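Local atomic coordinates of coat protein (Papaya mosaic virus, PDB entry 4DOX), a protein that forms the capsid of a flexible filamentous plant virus, its subunits probably packing helically around the viral RNA. Residues 64-73 against 137-145. Numbering follows the deposited sequence.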
ATOM      1  N   VAL A  64       1.125   0.325   7.631  1.00 23.62           N
ATOM      2  CA  VAL A  64       2.050   0.608   6.524  1.00 22.94           C
ATOM      3  C   VAL A  64       3.474   0.870   7.000  1.00 23.31           C
ATOM      4  O   VAL A  64       4.438   0.335   6.431  1.00 23.85           O
ATOM      5  CB  VAL A  64       1.560   1.774   5.646  1.00 22.83           C
ATOM      6  CG1 VAL A  64       2.468   1.931   4.459  1.00 21.57           C
ATOM      7  CG2 VAL A  64       0.094   1.522   5.231  1.00 20.06           C
ATOM      8  N   ASN A  65       3.611   1.690   8.034  1.00 23.04           N
ATOM      9  CA  ASN A  65       4.901   1.927   8.624  1.00 23.64           C
ATOM     10  C   ASN A  65       5.537   0.625   9.056  1.00 24.33           C
ATOM     11  O   ASN A  65       6.713   0.399   8.837  1.00 24.93           O
ATOM     12  CB  ASN A  65       4.752   2.812   9.857  1.00 24.39           C
ATOM     13  CG  ASN A  65       6.102   3.395  10.346  1.00 24.04           C
ATOM     14  OD1 ASN A  65       6.844   4.060   9.590  1.00 25.10           O
ATOM     15  ND2 ASN A  65       6.402   3.166  11.613  1.00 20.82           N
ATOM     16  N   PHE A  66       4.758  -0.246   9.688  1.00 25.23           N
ATOM     17  CA  PHE A  66       5.321  -1.462  10.255  1.00 25.54           C
ATOM     18  C   PHE A  66       5.905  -2.268   9.104  1.00 26.18           C
ATOM     19  O   PHE A  66       7.000  -2.818   9.230  1.00 26.86           O
ATOM     20  CB  PHE A  66       4.267  -2.296  10.997  1.00 25.13           C
ATOM     21  CG  PHE A  66       4.779  -3.651  11.391  1.00 24.56           C
ATOM     22  CD1 PHE A  66       5.386  -3.848  12.627  1.00 23.50           C
ATOM     23  CD2 PHE A  66       4.727  -4.720  10.490  1.00 22.17           C
ATOM     24  CE1 PHE A  66       5.906  -5.109  12.964  1.00 23.70           C
ATOM     25  CE2 PHE A  66       5.227  -5.966  10.822  1.00 21.61           C
ATOM     26  CZ  PHE A  66       5.837  -6.163  12.043  1.00 22.30           C
ATOM     27  N   CYS A  67       5.174  -2.305   7.979  1.00 25.92           N
ATOM     28  CA  CYS A  67       5.585  -3.069   6.780  1.00 26.71           C
ATOM     29  C   CYS A  67       6.765  -2.456   6.054  1.00 27.62           C
ATOM     30  O   CYS A  67       7.591  -3.193   5.470  1.00 28.65           O
ATOM     31  CB  CYS A  67       4.416  -3.276   5.837  1.00 25.48           C
ATOM     32  SG  CYS A  67       3.242  -4.438   6.593  1.00 29.06           S
ATOM     33  N   TYR A  68       6.868  -1.122   6.134  1.00 27.30           N
ATOM     34  CA  TYR A  68       8.043  -0.393   5.656  1.00 27.95           C
ATOM     35  C   TYR A  68       9.345  -0.946   6.254  1.00 29.18           C
ATOM     36  O   TYR A  68      10.355  -1.032   5.528  1.00 30.05           O
ATOM     37  CB  TYR A  68       7.899   1.101   5.938  1.00 27.95           C
ATOM     38  CG  TYR A  68       9.004   1.981   5.395  1.00 28.16           C
ATOM     39  CD1 TYR A  68       8.879   2.583   4.137  1.00 28.94           C
ATOM     40  CD2 TYR A  68      10.148   2.244   6.154  1.00 27.39           C
ATOM     41  CE1 TYR A  68       9.875   3.430   3.629  1.00 31.71           C
ATOM     42  CE2 TYR A  68      11.155   3.074   5.681  1.00 30.50           C
ATOM     43  CZ  TYR A  68      11.039   3.685   4.409  1.00 34.43           C
ATOM     44  OH  TYR A  68      12.070   4.522   3.906  1.00 32.97           O
ATOM     45  N   ASP A  69       9.322  -1.344   7.544  1.00 28.99           N
ATOM     46  CA  ASP A  69      10.525  -1.941   8.206  1.00 29.83           C
ATOM     47  C   ASP A  69      10.578  -3.466   8.022  1.00 30.18           C
ATOM     48  O   ASP A  69      11.617  -4.040   7.679  1.00 30.18           O
ATOM     49  CB  ASP A  69      10.658  -1.522   9.692  1.00 28.37           C
ATOM     50  CG  ASP A  69      10.810   0.015   9.869  1.00 31.42           C
ATOM     51  OD1 ASP A  69      11.754   0.591   9.262  1.00 32.49           O
ATOM     52  OD2 ASP A  69       9.971   0.669  10.589  1.00 29.87           O
ATOM     53  N   ASN A  70       9.427  -4.106   8.200  1.00 30.52           N
ATOM     54  CA  ASN A  70       9.386  -5.558   8.399  1.00 31.16           C
ATOM     55  C   ASN A  70       8.973  -6.425   7.200  1.00 31.66           C
ATOM     56  O   ASN A  70       9.118  -7.622   7.261  1.00 32.02           O
ATOM     57  CB  ASN A  70       8.525  -5.873   9.615  1.00 31.22           C
ATOM     58  CG  ASN A  70       9.079  -5.244  10.908  1.00 31.58           C
ATOM     59  OD1 ASN A  70      10.102  -5.685  11.436  1.00 33.35           O
ATOM     60  ND2 ASN A  70       8.401  -4.214  11.412  1.00 30.45           N
ATOM     61  N   GLY A  71       8.494  -5.831   6.103  1.00 31.71           N
ATOM     62  CA  GLY A  71       7.953  -6.626   5.009  1.00 32.15           C
ATOM     63  C   GLY A  71       6.435  -6.633   5.020  1.00 31.92           C
ATOM     64  O   GLY A  71       5.815  -6.362   6.039  1.00 31.95           O
ATOM     65  N   SER A  72       5.835  -6.911   3.869  1.00 32.41           N
ATOM     66  CA  SER A  72       4.372  -6.852   3.687  1.00 31.29           C
ATOM     67  C   SER A  72       3.906  -8.170   3.058  1.00 32.78           C
ATOM     68  O   SER A  72       2.827  -8.269   2.496  1.00 32.05           O
ATOM     69  CB  SER A  72       3.981  -5.638   2.811  1.00 30.03           C
ATOM     70  OG  SER A  72       4.508  -5.759   1.502  1.00 25.06           O
ATOM     71  N   SER A  73       4.747  -9.176   3.185  1.00 35.47           N
ATOM     72  CA  SER A  73       4.504 -10.497   2.648  1.00 39.00           C
ATOM     73  C   SER A  73       3.378 -11.191   3.377  1.00 40.45           C
ATOM     74  O   SER A  73       3.079 -10.868   4.520  1.00 40.97           O
ATOM     75  CB  SER A  73       5.786 -11.301   2.754  1.00 40.22           C
ATOM     76  OG  SER A  73       5.448 -12.641   2.878  1.00 44.58           O
ATOM     77  N   LYS A 137      19.381   2.997   0.038  1.00 46.98           N
ATOM     78  CA  LYS A 137      18.762   2.661   1.297  1.00 44.43           C
ATOM     79  C   LYS A 137      17.250   2.814   1.380  1.00 42.65           C
ATOM     80  O   LYS A 137      16.563   1.986   1.963  1.00 41.07           O
ATOM     81  CB  LYS A 137      19.218   3.731   2.217  1.00 44.76           C
ATOM     82  CG  LYS A 137      20.137   3.379   3.205  1.00 46.20           C
ATOM     83  CD  LYS A 137      19.739   4.177   4.375  1.00 46.08           C
ATOM     84  CE  LYS A 137      20.375   5.496   4.452  1.00 49.65           C
ATOM     85  NZ  LYS A 137      21.776   5.261   4.736  1.00 56.71           N
ATOM     86  N   PHE A 138      16.769   3.935   0.842  1.00 41.48           N
ATOM     87  CA  PHE A 138      15.396   4.379   0.963  1.00 38.69           C
ATOM     88  C   PHE A 138      14.500   3.654  -0.008  1.00 37.11           C
ATOM     89  O   PHE A 138      13.313   3.883  -0.042  1.00 34.88           O
ATOM     90  CB  PHE A 138      15.324   5.899   0.845  1.00 39.10           C
ATOM     91  CG  PHE A 138      15.842   6.588   2.048  1.00 40.13           C
ATOM     92  CD1 PHE A 138      17.074   7.249   2.042  1.00 41.25           C
ATOM     93  CD2 PHE A 138      15.131   6.511   3.233  1.00 38.17           C
ATOM     94  CE1 PHE A 138      17.556   7.848   3.203  1.00 41.01           C
ATOM     95  CE2 PHE A 138      15.606   7.098   4.384  1.00 38.52           C
ATOM     96  CZ  PHE A 138      16.819   7.775   4.369  1.00 39.59           C
ATOM     97  N   ALA A 139      15.106   2.750  -0.764  1.00 37.02           N
ATOM     98  CA  ALA A 139      14.428   1.884  -1.703  1.00 35.89           C
ATOM     99  C   ALA A 139      14.158   0.497  -1.100  1.00 35.00           C
ATOM    100  O   ALA A 139      13.513  -0.338  -1.717  1.00 32.99           O
ATOM    101  CB  ALA A 139      15.271   1.759  -2.920  1.00 37.63           C
ATOM    102  N   ALA A 140      14.667   0.251   0.111  1.00 35.84           N
ATOM    103  CA  ALA A 140      14.706  -1.149   0.632  1.00 36.09           C
ATOM    104  C   ALA A 140      13.409  -1.560   1.360  1.00 34.28           C
ATOM    105  O   ALA A 140      13.447  -2.080   2.493  1.00 34.14           O
ATOM    106  CB  ALA A 140      15.966  -1.416   1.486  1.00 35.60           C
ATOM    107  N   PHE A 141      12.277  -1.273   0.726  1.00 32.18           N
ATOM    108  CA  PHE A 141      11.030  -1.836   1.184  1.00 30.79           C
ATOM    109  C   PHE A 141      10.328  -2.504   0.042  1.00 31.44           C
ATOM    110  O   PHE A 141      10.519  -2.125  -1.138  1.00 32.18           O
ATOM    111  CB  PHE A 141      10.132  -0.844   1.939  1.00 29.61           C
ATOM    112  CG  PHE A 141       9.736   0.392   1.173  1.00 28.03           C
ATOM    113  CD1 PHE A 141       8.395   0.616   0.848  1.00 25.66           C
ATOM    114  CD2 PHE A 141      10.678   1.396   0.861  1.00 27.10           C
ATOM    115  CE1 PHE A 141       8.018   1.799   0.143  1.00 24.50           C
ATOM    116  CE2 PHE A 141      10.304   2.554   0.184  1.00 23.89           C
ATOM    117  CZ  PHE A 141       8.982   2.763  -0.170  1.00 23.48           C
ATOM    118  N   ASP A 142       9.535  -3.523   0.377  1.00 30.65           N
ATOM    119  CA  ASP A 142       8.987  -4.376  -0.649  1.00 31.01           C
ATOM    120  C   ASP A 142       7.759  -3.864  -1.378  1.00 30.94           C
ATOM    121  O   ASP A 142       7.178  -4.611  -2.157  1.00 32.51           O
ATOM    122  CB  ASP A 142       8.772  -5.803  -0.142  1.00 31.51           C
ATOM    123  CG  ASP A 142       7.668  -5.913   0.904  1.00 30.91           C
ATOM    124  OD1 ASP A 142       6.854  -4.976   1.068  1.00 29.61           O
ATOM    125  OD2 ASP A 142       7.603  -6.973   1.560  1.00 30.50           O
ATOM    126  N   PHE A 143       7.350  -2.620  -1.152  1.00 29.92           N
ATOM    127  CA  PHE A 143       6.293  -2.028  -1.969  1.00 29.52           C
ATOM    128  C   PHE A 143       6.714  -0.656  -2.442  1.00 30.16           C
ATOM    129  O   PHE A 143       5.887   0.265  -2.589  1.00 30.07           O
ATOM    130  CB  PHE A 143       4.963  -1.959  -1.216  1.00 28.14           C
ATOM    131  CG  PHE A 143       5.055  -1.298   0.122  1.00 27.81           C
ATOM    132  CD1 PHE A 143       5.609  -1.982   1.219  1.00 26.47           C
ATOM    133  CD2 PHE A 143       4.567   0.006   0.305  1.00 26.80           C
ATOM    134  CE1 PHE A 143       5.670  -1.379   2.503  1.00 26.79           C
ATOM    135  CE2 PHE A 143       4.632   0.637   1.578  1.00 26.79           C
ATOM    136  CZ  PHE A 143       5.190  -0.056   2.684  1.00 26.06           C
ATOM    137  N   PHE A 144       8.014  -0.521  -2.655  1.00 31.18           N
ATOM    138  CA  PHE A 144       8.573   0.680  -3.182  1.00 32.54           C
ATOM    139  C   PHE A 144       7.934   0.976  -4.531  1.00 34.02           C
ATOM    140  O   PHE A 144       7.796   2.162  -4.894  1.00 35.44           O
ATOM    141  CB  PHE A 144      10.073   0.494  -3.299  1.00 33.62           C
ATOM    142  CG  PHE A 144      10.762   1.458  -4.239  1.00 36.14           C
ATOM    143  CD1 PHE A 144      11.160   2.737  -3.797  1.00 37.44           C
ATOM    144  CD2 PHE A 144      11.055   1.081  -5.553  1.00 36.65           C
ATOM    145  CE1 PHE A 144      11.822   3.622  -4.648  1.00 37.91           C
ATOM    146  CE2 PHE A 144      11.712   1.962  -6.422  1.00 38.59           C
ATOM    147  CZ  PHE A 144      12.097   3.230  -5.974  1.00 40.32           C
ATOM    148  N   ASP A 145       7.529  -0.072  -5.269  1.00 34.37           N
ATOM    149  CA  ASP A 145       6.980   0.102  -6.634  1.00 35.17           C
ATOM    150  C   ASP A 145       5.680   0.846  -6.636  1.00 33.83           C
ATOM    151  O   ASP A 145       5.129   1.121  -7.703  1.00 34.21           O
ATOM    152  CB  ASP A 145       6.756  -1.236  -7.392  1.00 36.92           C
ATOM    153  CG  ASP A 145       6.104  -2.340  -6.529  1.00 39.29           C
ATOM    154  OD1 ASP A 145       6.249  -3.515  -6.962  1.00 42.59           O
ATOM    155  OD2 ASP A 145       5.489  -2.065  -5.441  1.00 39.05           O
TER
HETATM  156  O   HOH W   1       9.304  -3.938   3.229  1.00 25.54           O
HETATM  157  O   HOH W   2      11.895   5.349   1.586  1.00 14.34           O
HETATM  158  O   HOH W   3      11.710  -3.292   4.509  1.00 31.55           O
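D142 grips the chain just past the end of helix 56-70 through both carboxylate oxygens. OD2 of D142 accepts the backbone N-H of S72 at 2.9 Å through its syn lone pair, in a fairly straight bond. S72 OG donates to OD1 of D142 at 2.5 Å, meeting that oxygen on its syn side but 34° out of the carboxylate plane. With chi1 of 64°, S72 holds OG between its own N and carbonyl carbon, on the side of D142. Next to these two bonds, toward the preceding turn of the helix, the Y68 ring lies obliquely against F141, planes at 37°. Y68 CE1 sits over one face of F141, 3.5 Å from F141 CD2, and F144 CA over the opposite face. F141 in turn places CD1 over the centre of the F143 ring. F143 reaches the helix: CE1 turns its ring edge to the backbone at C67 C and Y68 N, and CZ touches V64 CG1 at 3.8 Å, crossing it obliquely. Waters extend the seam, one linking C67 O to D142 N, another Y68 OH to F138 O; Y68 OH also meets the F138 ring edge. From outside the two segments, R104 of helix 103-108 adds a salt bridge to D142 OD2 and a hydrogen bond to S72 OG. G71 leaves the helix with positive phi, and the turn there brings S72 to D142. These contacts pack the loop between helices 111-118 and 165-172, rich in phenylalanine here, against the C-terminal end of helix 56-70 in the all-helical coat-protein fold.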